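Local coordinates for Peptide/nickel transport system substrate-binding protein (Listeria monocytogenes serotype 1/2a, PDB 5KZT), which binds peptides and probably delivers them to an oligopeptide transporter in the membrane, at residues Y115-D118 with A119-N122; T154-I157 with N158-A162; A162-T165 with F166-L169; M188-G192 with P193-K197. All coordinates share one frame; numbering follows the deposited sequence.

Interaction 1: residues Y115-D118 with A119-N122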
loop_
_atom_site.group_PDB
_atom_site.type_symbol
_atom_site.label_atom_id
_atom_site.label_comp_id
_atom_site.label_asym_id
_atom_site.label_seq_id
_atom_site.Cartn_x
_atom_site.Cartn_y
_atom_site.Cartn_z
ATOM N N TYR A 115 -5.461 -12.429 -3.980
ATOM C CA TYR A 115 -6.887 -12.104 -4.074
ATOM C C TYR A 115 -7.242 -11.125 -5.222
ATOM O O TYR A 115 -8.360 -11.151 -5.713
ATOM C CB TYR A 115 -7.429 -11.600 -2.733
ATOM C CG TYR A 115 -6.956 -10.228 -2.290
ATOM C CD1 TYR A 115 -7.662 -9.075 -2.646
ATOM C CD2 TYR A 115 -5.831 -10.078 -1.487
ATOM C CE1 TYR A 115 -7.229 -7.816 -2.236
ATOM C CE2 TYR A 115 -5.419 -8.831 -1.036
ATOM C CZ TYR A 115 -6.118 -7.699 -1.430
ATOM O OH TYR A 115 -5.728 -6.455 -1.003
ATOM N N LEU A 116 -6.292 -10.309 -5.672
ATOM C CA LEU A 116 -6.536 -9.410 -6.801
ATOM C C LEU A 116 -6.845 -10.189 -8.075
ATOM O O LEU A 116 -7.528 -9.686 -8.978
ATOM C CB LEU A 116 -5.331 -8.502 -7.061
ATOM C CG LEU A 116 -4.992 -7.474 -5.981
ATOM C CD1 LEU A 116 -3.765 -6.689 -6.383
ATOM C CD2 LEU A 116 -6.156 -6.546 -5.708
ATOM N N PHE A 117 -6.351 -11.423 -8.145
ATOM C CA PHE A 117 -6.588 -12.272 -9.300
ATOM C C PHE A 117 -7.983 -12.910 -9.335
ATOM O O PHE A 117 -8.296 -13.623 -10.287
ATOM C CB PHE A 117 -5.480 -13.338 -9.419
ATOM C CG PHE A 117 -4.171 -12.768 -9.816
ATOM C CD1 PHE A 117 -3.373 -12.085 -8.905
ATOM C CD2 PHE A 117 -3.753 -12.847 -11.127
ATOM C CE1 PHE A 117 -2.180 -11.506 -9.297
ATOM C CE2 PHE A 117 -2.557 -12.299 -11.517
ATOM C CZ PHE A 117 -1.770 -11.627 -10.608
ATOM N N ASP A 118 -8.824 -12.614 -8.350
ATOM C CA ASP A 118 -10.271 -12.888 -8.437
ATOM C C ASP A 118 -10.895 -12.308 -9.709
ATOM O O ASP A 118 -11.885 -12.826 -10.185
ATOM C CB ASP A 118 -11.019 -12.269 -7.253
ATOM C CG ASP A 118 -10.887 -13.058 -5.973
ATOM O OD1 ASP A 118 -10.332 -14.193 -5.972
ATOM O OD2 ASP A 118 -11.395 -12.536 -4.932
ATOM N N ALA A 119 -10.338 -11.197 -10.191
ATOM C CA ALA A 119 -10.722 -10.588 -11.469
ATOM C C ALA A 119 -10.452 -11.479 -12.691
ATOM O O ALA A 119 -11.097 -11.293 -13.711
ATOM C CB ALA A 119 -10.000 -9.262 -11.644
ATOM N N ILE A 120 -9.496 -12.424 -12.581
ATOM C CA ILE A 120 -9.090 -13.310 -13.681
ATOM C C ILE A 120 -9.826 -14.643 -13.538
ATOM O O ILE A 120 -10.022 -15.142 -12.426
ATOM C CB ILE A 120 -7.549 -13.523 -13.695
ATOM C CG1 ILE A 120 -6.795 -12.181 -13.617
ATOM C CG2 ILE A 120 -7.101 -14.300 -14.928
ATOM C CD1 ILE A 120 -7.222 -11.128 -14.616
ATOM N N LYS A 121 -10.238 -15.195 -14.676
ATOM C CA LYS A 121 -10.998 -16.426 -14.711
ATOM C C LYS A 121 -10.240 -17.500 -13.933
ATOM O O LYS A 121 -9.047 -17.706 -14.155
ATOM C CB LYS A 121 -11.221 -16.890 -16.144
ATOM C CG LYS A 121 -12.024 -18.182 -16.223
ATOM C CD LYS A 121 -12.319 -18.606 -17.649
ATOM C CE LYS A 121 -13.049 -19.930 -17.624
ATOM N NZ LYS A 121 -13.273 -20.407 -19.014
ATOM N N ASN A 122 -10.946 -18.150 -13.014
ATOM C CA ASN A 122 -10.403 -19.212 -12.136
ATOM C C ASN A 122 -9.438 -18.775 -11.045
ATOM O O ASN A 122 -8.956 -19.611 -10.302
ATOM C CB ASN A 122 -9.790 -20.362 -12.955
ATOM C CG ASN A 122 -10.826 -21.096 -13.786
ATOM O OD1 ASN A 122 -11.984 -21.195 -13.384
ATOM N ND2 ASN A 122 -10.420 -21.614 -14.943
HETATM O O HOH W 1 -11.645 -15.758 -10.006
#

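Interaction 2: residues T154-I157 with N158-A162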
loop_
_atom_site.group_PDB
_atom_site.type_symbol
_atom_site.label_atom_id
_atom_site.label_comp_id
_atom_site.label_asym_id
_atom_site.label_seq_id
_atom_site.Cartn_x
_atom_site.Cartn_y
_atom_site.Cartn_z
ATOM N N THR A 154 -14.684 -5.948 -15.391
ATOM C CA THR A 154 -13.928 -5.326 -14.316
ATOM C C THR A 154 -13.485 -3.949 -14.814
ATOM O O THR A 154 -12.522 -3.821 -15.593
ATOM C CB THR A 154 -12.720 -6.213 -13.932
ATOM O OG1 THR A 154 -13.182 -7.509 -13.510
ATOM C CG2 THR A 154 -11.898 -5.596 -12.824
ATOM N N ALA A 155 -14.192 -2.920 -14.362
ATOM C CA ALA A 155 -13.949 -1.553 -14.834
ATOM C C ALA A 155 -12.516 -1.058 -14.598
ATOM O O ALA A 155 -12.031 -0.245 -15.359
ATOM C CB ALA A 155 -14.909 -0.595 -14.180
ATOM N N TYR A 156 -11.856 -1.544 -13.550
ATOM C CA TYR A 156 -10.510 -1.079 -13.160
ATOM C C TYR A 156 -9.422 -2.066 -13.594
ATOM O O TYR A 156 -8.281 -2.022 -13.084
ATOM C CB TYR A 156 -10.423 -0.847 -11.628
ATOM C CG TYR A 156 -11.036 -1.951 -10.778
ATOM C CD1 TYR A 156 -10.337 -3.112 -10.499
ATOM C CD2 TYR A 156 -12.322 -1.822 -10.267
ATOM C CE1 TYR A 156 -10.903 -4.121 -9.732
ATOM C CE2 TYR A 156 -12.901 -2.822 -9.507
ATOM C CZ TYR A 156 -12.188 -3.952 -9.225
ATOM O OH TYR A 156 -12.767 -4.946 -8.486
ATOM N N ILE A 157 -9.749 -2.959 -14.529
ATOM C CA ILE A 157 -8.793 -3.974 -14.955
ATOM C C ILE A 157 -7.453 -3.392 -15.425
ATOM O O ILE A 157 -6.409 -3.967 -15.152
ATOM C CB ILE A 157 -9.391 -4.927 -16.015
ATOM C CG1 ILE A 157 -8.474 -6.136 -16.235
ATOM C CG2 ILE A 157 -9.667 -4.209 -17.325
ATOM C CD1 ILE A 157 -8.316 -7.040 -15.037
ATOM N N ASN A 158 -7.478 -2.263 -16.115
ATOM C CA ASN A 158 -6.224 -1.652 -16.568
ATOM C C ASN A 158 -5.359 -1.145 -15.391
ATOM O O ASN A 158 -4.124 -1.099 -15.501
ATOM C CB ASN A 158 -6.492 -0.538 -17.561
ATOM C CG ASN A 158 -7.077 -1.040 -18.864
ATOM O OD1 ASN A 158 -7.195 -2.256 -19.106
ATOM N ND2 ASN A 158 -7.466 -0.106 -19.716
ATOM N N SER A 159 -5.997 -0.771 -14.282
ATOM C CA SER A 159 -5.262 -0.410 -13.047
ATOM C C SER A 159 -4.580 -1.637 -12.426
ATOM O O SER A 159 -3.453 -1.559 -11.916
ATOM C CB SER A 159 -6.185 0.262 -12.029
ATOM O OG SER A 159 -6.773 1.453 -12.528
ATOM N N LEU A 160 -5.261 -2.785 -12.494
ATOM C CA LEU A 160 -4.612 -4.045 -12.090
ATOM C C LEU A 160 -3.417 -4.349 -12.987
ATOM O O LEU A 160 -2.337 -4.692 -12.482
ATOM C CB LEU A 160 -5.590 -5.219 -12.053
ATOM C CG LEU A 160 -6.787 -5.045 -11.101
ATOM C CD1 LEU A 160 -7.756 -6.220 -11.166
ATOM C CD2 LEU A 160 -6.328 -4.853 -9.658
ATOM N N PHE A 161 -3.583 -4.191 -14.299
ATOM C CA PHE A 161 -2.471 -4.427 -15.244
ATOM C C PHE A 161 -1.269 -3.494 -14.969
ATOM O O PHE A 161 -0.141 -3.818 -15.293
ATOM C CB PHE A 161 -2.912 -4.212 -16.685
ATOM C CG PHE A 161 -3.928 -5.190 -17.206
ATOM C CD1 PHE A 161 -4.140 -6.449 -16.621
ATOM C CD2 PHE A 161 -4.657 -4.859 -18.344
ATOM C CE1 PHE A 161 -5.075 -7.328 -17.155
ATOM C CE2 PHE A 161 -5.583 -5.750 -18.879
ATOM C CZ PHE A 161 -5.786 -6.981 -18.283
ATOM N N ALA A 162 -1.528 -2.344 -14.367
ATOM C CA ALA A 162 -0.488 -1.415 -13.952
ATOM C C ALA A 162 0.064 -1.676 -12.532
ATOM O O ALA A 162 0.898 -0.909 -12.043
ATOM C CB ALA A 162 -1.039 -0.003 -14.038
HETATM O O HOH W 2 -9.663 -0.410 -16.912
#

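Interaction 3: residues A162-T165 with F166-L169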
loop_
_atom_site.group_PDB
_atom_site.type_symbol
_atom_site.label_atom_id
_atom_site.label_comp_id
_atom_site.label_asym_id
_atom_site.label_seq_id
_atom_site.Cartn_x
_atom_site.Cartn_y
_atom_site.Cartn_z
ATOM N N ALA A 162 -1.528 -2.344 -14.367
ATOM C CA ALA A 162 -0.488 -1.415 -13.952
ATOM C C ALA A 162 0.064 -1.676 -12.532
ATOM O O ALA A 162 0.898 -0.909 -12.043
ATOM C CB ALA A 162 -1.039 -0.003 -14.038
ATOM N N PHE A 163 -0.388 -2.737 -11.876
ATOM C CA PHE A 163 -0.014 -2.998 -10.490
ATOM C C PHE A 163 1.057 -4.100 -10.439
ATOM O O PHE A 163 0.964 -5.080 -11.174
ATOM C CB PHE A 163 -1.257 -3.381 -9.682
ATOM C CG PHE A 163 -1.035 -3.364 -8.210
ATOM C CD1 PHE A 163 -0.997 -2.151 -7.524
ATOM C CD2 PHE A 163 -0.811 -4.547 -7.502
ATOM C CE1 PHE A 163 -0.749 -2.125 -6.159
ATOM C CE2 PHE A 163 -0.576 -4.519 -6.135
ATOM C CZ PHE A 163 -0.536 -3.300 -5.467
ATOM N N PRO A 164 2.085 -3.952 -9.577
ATOM C CA PRO A 164 3.229 -4.877 -9.657
ATOM C C PRO A 164 2.964 -6.397 -9.634
ATOM O O PRO A 164 3.696 -7.135 -10.278
ATOM C CB PRO A 164 4.087 -4.444 -8.471
ATOM C CG PRO A 164 3.909 -2.976 -8.487
ATOM C CD PRO A 164 2.417 -2.815 -8.698
ATOM N N THR A 165 1.917 -6.843 -8.950
ATOM C CA THR A 165 1.598 -8.274 -8.875
ATOM C C THR A 165 1.294 -8.879 -10.255
ATOM O O THR A 165 1.466 -10.083 -10.459
ATOM C CB THR A 165 0.412 -8.557 -7.916
ATOM O OG1 THR A 165 0.386 -7.573 -6.876
ATOM C CG2 THR A 165 0.525 -9.970 -7.306
ATOM N N PHE A 166 0.857 -8.040 -11.186
ATOM C CA PHE A 166 0.542 -8.422 -12.560
ATOM C C PHE A 166 1.702 -8.169 -13.551
ATOM O O PHE A 166 1.544 -8.382 -14.740
ATOM C CB PHE A 166 -0.703 -7.646 -13.020
ATOM C CG PHE A 166 -1.950 -8.032 -12.291
ATOM C CD1 PHE A 166 -2.192 -7.589 -11.002
ATOM C CD2 PHE A 166 -2.889 -8.868 -12.893
ATOM C CE1 PHE A 166 -3.366 -7.976 -10.329
ATOM C CE2 PHE A 166 -4.060 -9.239 -12.217
ATOM C CZ PHE A 166 -4.280 -8.797 -10.944
ATOM N N PHE A 167 2.868 -7.742 -13.063
ATOM C CA PHE A 167 4.050 -7.592 -13.915
ATOM C C PHE A 167 4.556 -8.975 -14.332
ATOM O O PHE A 167 4.374 -9.929 -13.588
ATOM C CB PHE A 167 5.161 -6.860 -13.163
ATOM C CG PHE A 167 4.907 -5.385 -12.929
ATOM C CD1 PHE A 167 3.705 -4.755 -13.290
ATOM C CD2 PHE A 167 5.885 -4.630 -12.300
ATOM C CE1 PHE A 167 3.508 -3.411 -13.048
ATOM C CE2 PHE A 167 5.696 -3.279 -12.063
ATOM C CZ PHE A 167 4.511 -2.665 -12.432
ATOM N N PRO A 168 5.232 -9.070 -15.496
ATOM C CA PRO A 168 5.881 -10.311 -15.908
ATOM C C PRO A 168 7.131 -10.632 -15.089
ATOM O O PRO A 168 7.703 -9.746 -14.438
ATOM C CB PRO A 168 6.233 -10.048 -17.364
ATOM C CG PRO A 168 6.490 -8.576 -17.412
ATOM C CD PRO A 168 5.569 -7.952 -16.400
ATOM N N LEU A 169 7.488 -11.917 -15.077
ATOM C CA LEU A 169 8.728 -12.403 -14.481
ATOM C C LEU A 169 9.391 -13.388 -15.432
ATOM O O LEU A 169 8.715 -14.114 -16.163
ATOM C CB LEU A 169 8.452 -13.077 -13.135
ATOM C CG LEU A 169 8.030 -12.119 -12.019
ATOM C CD1 LEU A 169 7.506 -12.915 -10.829
ATOM C CD2 LEU A 169 9.187 -11.210 -11.607
HETATM O O HOH W 3 5.041 -9.755 -10.611
#

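Interaction 4: residues M188-G192 with P193-K197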
loop_
_atom_site.group_PDB
_atom_site.type_symbol
_atom_site.label_atom_id
_atom_site.label_comp_id
_atom_site.label_asym_id
_atom_site.label_seq_id
_atom_site.Cartn_x
_atom_site.Cartn_y
_atom_site.Cartn_z
ATOM N N MET A 188 17.706 -9.899 -8.827
ATOM C CA MET A 188 16.566 -9.372 -9.545
ATOM C C MET A 188 16.930 -9.166 -11.013
ATOM O O MET A 188 18.100 -8.930 -11.341
ATOM C CB MET A 188 16.164 -8.012 -8.961
ATOM C CG MET A 188 15.822 -8.010 -7.483
ATOM S SD MET A 188 15.637 -6.339 -6.817
ATOM C CE MET A 188 14.130 -5.892 -7.688
ATOM N N LEU A 189 15.924 -9.270 -11.880
ATOM C CA LEU A 189 15.995 -8.838 -13.284
ATOM C C LEU A 189 15.028 -7.689 -13.554
ATOM O O LEU A 189 13.943 -7.624 -12.981
ATOM C CB LEU A 189 15.642 -9.971 -14.255
ATOM C CG LEU A 189 16.665 -10.953 -14.808
ATOM C CD1 LEU A 189 16.022 -11.746 -15.946
ATOM C CD2 LEU A 189 17.961 -10.282 -15.259
ATOM N N PHE A 190 15.412 -6.816 -14.476
ATOM C CA PHE A 190 14.736 -5.542 -14.686
ATOM C C PHE A 190 14.212 -5.425 -16.115
ATOM O O PHE A 190 14.874 -5.838 -17.071
ATOM C CB PHE A 190 15.709 -4.394 -14.363
ATOM C CG PHE A 190 16.483 -4.620 -13.099
ATOM C CD1 PHE A 190 15.818 -4.703 -11.867
ATOM C CD2 PHE A 190 17.866 -4.824 -13.127
ATOM C CE1 PHE A 190 16.535 -4.942 -10.683
ATOM C CE2 PHE A 190 18.582 -5.069 -11.957
ATOM C CZ PHE A 190 17.920 -5.134 -10.737
ATOM N N ASN A 191 12.993 -4.904 -16.248
ATOM C CA ASN A 191 12.439 -4.571 -17.559
ATOM C C ASN A 191 11.816 -3.183 -17.561
ATOM O O ASN A 191 11.066 -2.851 -18.464
ATOM C CB ASN A 191 11.424 -5.635 -18.034
ATOM C CG ASN A 191 10.080 -5.547 -17.325
ATOM O OD1 ASN A 191 10.020 -5.311 -16.119
ATOM N ND2 ASN A 191 8.996 -5.754 -18.065
ATOM N N GLY A 192 12.171 -2.364 -16.572
ATOM C CA GLY A 192 11.608 -1.032 -16.421
ATOM C C GLY A 192 12.644 0.039 -16.722
ATOM O O GLY A 192 13.733 -0.272 -17.188
ATOM N N PRO A 193 12.298 1.315 -16.480
ATOM C CA PRO A 193 13.228 2.427 -16.763
ATOM C C PRO A 193 14.584 2.369 -16.074
ATOM O O PRO A 193 15.565 2.906 -16.615
ATOM C CB PRO A 193 12.446 3.669 -16.313
ATOM C CG PRO A 193 11.012 3.264 -16.389
ATOM C CD PRO A 193 10.942 1.789 -16.162
ATOM N N PHE A 194 14.642 1.757 -14.889
ATOM C CA PHE A 194 15.841 1.728 -14.077
ATOM C C PHE A 194 16.223 0.297 -13.683
ATOM O O PHE A 194 15.372 -0.599 -13.635
ATOM C CB PHE A 194 15.627 2.592 -12.834
ATOM C CG PHE A 194 15.359 4.037 -13.150
ATOM C CD1 PHE A 194 16.402 4.909 -13.404
ATOM C CD2 PHE A 194 14.070 4.522 -13.201
ATOM C CE1 PHE A 194 16.161 6.246 -13.722
ATOM C CE2 PHE A 194 13.815 5.852 -13.537
ATOM C CZ PHE A 194 14.869 6.723 -13.775
ATOM N N GLU A 195 17.517 0.078 -13.496
ATOM C CA GLU A 195 18.019 -1.084 -12.786
ATOM C C GLU A 195 18.248 -0.701 -11.319
ATOM O O GLU A 195 18.624 0.443 -11.048
ATOM C CB GLU A 195 19.364 -1.486 -13.354
ATOM C CG GLU A 195 19.334 -1.822 -14.824
ATOM C CD GLU A 195 20.644 -2.409 -15.280
ATOM O OE1 GLU A 195 21.648 -1.661 -15.349
ATOM O OE2 GLU A 195 20.660 -3.620 -15.563
ATOM N N LEU A 196 18.063 -1.657 -10.404
ATOM C CA LEU A 196 18.428 -1.493 -8.993
ATOM C C LEU A 196 19.849 -1.983 -8.769
ATOM O O LEU A 196 20.218 -3.037 -9.261
ATOM C CB LEU A 196 17.465 -2.230 -8.050
ATOM C CG LEU A 196 17.515 -1.902 -6.555
ATOM C CD1 LEU A 196 16.997 -0.492 -6.289
ATOM C CD2 LEU A 196 16.702 -2.882 -5.731
ATOM N N LYS A 197 20.640 -1.196 -8.044
ATOM C CA LYS A 197 22.008 -1.546 -7.674
ATOM C C LYS A 197 22.189 -1.251 -6.196
ATOM O O LYS A 197 21.424 -0.485 -5.615
ATOM C CB LYS A 197 23.038 -0.694 -8.439
ATOM C CG LYS A 197 23.044 -0.849 -9.941
ATOM C CD LYS A 197 23.565 -2.217 -10.368
ATOM C CE LYS A 197 23.720 -2.331 -11.881
ATOM N NZ LYS A 197 23.219 -3.640 -12.373
#

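Interaction 1: residues Y115-D118 with A119-N122
F117 and I120 lie side by side and point the same way, the ring carbon CD2 of F117 meeting CG1 of I120 at 4.0 Å. Both side chains leave the backbone alike: CG of F117 (chi1 -70°) and CG1 of I120 (chi1 -50°) each stand anti to their own carbonyl carbon, which sends the ring and the ethyl branch to the same buried side of the turn. The ring is met obliquely. Beneath the pair runs the backbone bond that fixes their spacing, I120 N to F117 O at 2.9 Å, an i+3 link of 3-10 type. Its donor stands well above the carbonyl plane, 61° out of it. One residue earlier the matching bond, A119 N to L116 O, is stretched to 3.4 Å and weak. A119 keeps its methyl near the same carbonyl, with CB 3.7 Å from L116 O. The solvent side is quite different. D118 is exposed and its CB points away from A119-N122, although the side chain still touches that segment through this atom. A water there donates to D118 O at 2.9 Å and to I120 O at 3.0 Å, bridging the two carbonyls where the helical bonding stops. D118 O also takes a hydrogen bond from the hydroxyl of S151. The turn joins helix 94-105 to helix 123-127: the F117 ring stacks on F166 and meets W101 of the first helix edge to face, while I120 reaches V148 of strand 145-149.

Interaction 2: residues T154-I157 with N158-A162
The carbonyl oxygen of Y156 receives two backbone N-H groups as helix 157-161 begins. The bond from L160 N, 3.2 Å to Y156 O, lies in the carbonyl plane and is fairly straight, whereas that from S159 N, 2.9 Å to Y156 O, is bent to 124° at the hydrogen and weak. Y156 holds the N-cap position and is the third residue of a type I turn from T154 to I157. One step on, F161 N bonds to I157 O at 3.0 Å, and the same oxygen sits over a face of the F161 ring, off towards its rim. The I157 side chain covers that face too: CG1 is 3.5 Å from F161 CZ and makes a CH-pi contact with the ring. It gets there because chi1 of -169° turns CG1 opposite the backbone N and forward along the helix. Its terminal CD1 also meets L160 CD1 at 4.0 Å, the two side chains crossing at about a right angle. On the other flank L160 CD1 comes to the edge of the Y156 ring, near its plane, 4.0 Å from CE1. T154 CG2 lies over one face of that ring, and Y429 stacks on Y156. A water accepts from N158 N at 3.0 Å and donates to A155 O. The first helical turn is thus held by backbone bonds along its axis and by apolar packing of I157 and L160 against the two rings, with a water taking up the N-H of N158, one of the first-turn N-H groups.

Interaction 3: residues A162-T165 with F166-L169
The ring of F167 lies flat against P164, whose CA stands 3.5 Å from the ring centroid and only 3° off the ring normal. This is a CH-pi contact almost exactly over the centre. The two side chains run side by side in the same direction, so that P164 CG also reaches F167 CZ at 4.0 Å. A chi2 near 4° turns the face of the F167 ring to P164 CA, and the ring's CD1 comes to 3.5 Å from F163 O, approached obliquely. The carbonyl of A162 instead meets the ring at its edge, near the ring plane, 3.8 Å from CE1. F166 leaves the backbone just as F167 does, but its ring is turned differently about CB-CG (chi2 77°), and F163 O lies at its edge rather than over a face. Two i+3 backbone bonds underlie these positions. F166 N binds F163 O at 3.0 Å and F167 N binds P164 O at the same length, the second donor standing well above the carbonyl plane. Having no N-H of its own, P164 suits the opening of this short 3-10 turn, while its ring CD lies over a face of F163. A water lies within bonding distance of P164 O and F167 O. The turn links helix 157-161 to helix 171-177. Helix 36-45 packs on P164 through L39 and V42; helix 94-105 binds the F166 and F167 carbonyls through the W101 indole N-H and the S100 hydroxyl, and W101 meets the F166 ring edge to face.

Interaction 4: residues M188-G192 with P193-K197
M188-G192 and P193-K197 double back on each other, their directions 158° apart, with the reversal at G192-P193 and F190 facing E195 at a CA separation of 5.9 Å. No hydrogen bond joins the two arms; they meet through the F190 and M188 side chains. The F190 ring fills the gap between them. E195 CA lies over one face, 4.0 Å from the ring centroid in a CH-pi contact, and L196 N lies over the same face, also off centre; M188 O lies over the opposite face. At the far end of the ring, F190 CZ is 3.4 Å from L196 O and CE1 is 3.9 Å from L196 CB. E195 runs across the ring, its CB 3.7 Å from F190 CD2, with the carboxylate plane nearly perpendicular to the ring. Bent at chi3 (68°), M188 brings SD to 3.8 Å from L196 CD2. F194 O, buried near F190 CB, has no hydrogen-bonding partner in the model. N191 OD1 ties the turn to N46 and E47, just beyond helix 36-45. This is a hairpin-like reversal without the cross-strand ladder of a true beta hairpin, and it leads into strand 194-197, an edge strand of a four-stranded mixed sheet, paired with 205-210.

Along the chain the contacts follow in numerical order, all within the family 5 solute-binding region. Interactions 1, 2 and 3 form one cluster, their centres 11 to 14 Å apart: A119 CB meets L160 CD1 at 3.8 Å, L116 CD1 meets F163 CD2 at 3.8 Å, and interactions 2 and 3 share A162. Helix 94-105 touches interactions 1 and 3. Interaction 4 lies farther off, 27 Å from interaction 1 between centres, but touches interaction 3 where P168 CG packs on N191 ND2, and helix 36-45 contacts both. Successive turns and caps between helices 94-105 and 171-177 thus pack against one another as one largely buried cluster, which the last contact connects to the edge of the mixed sheet.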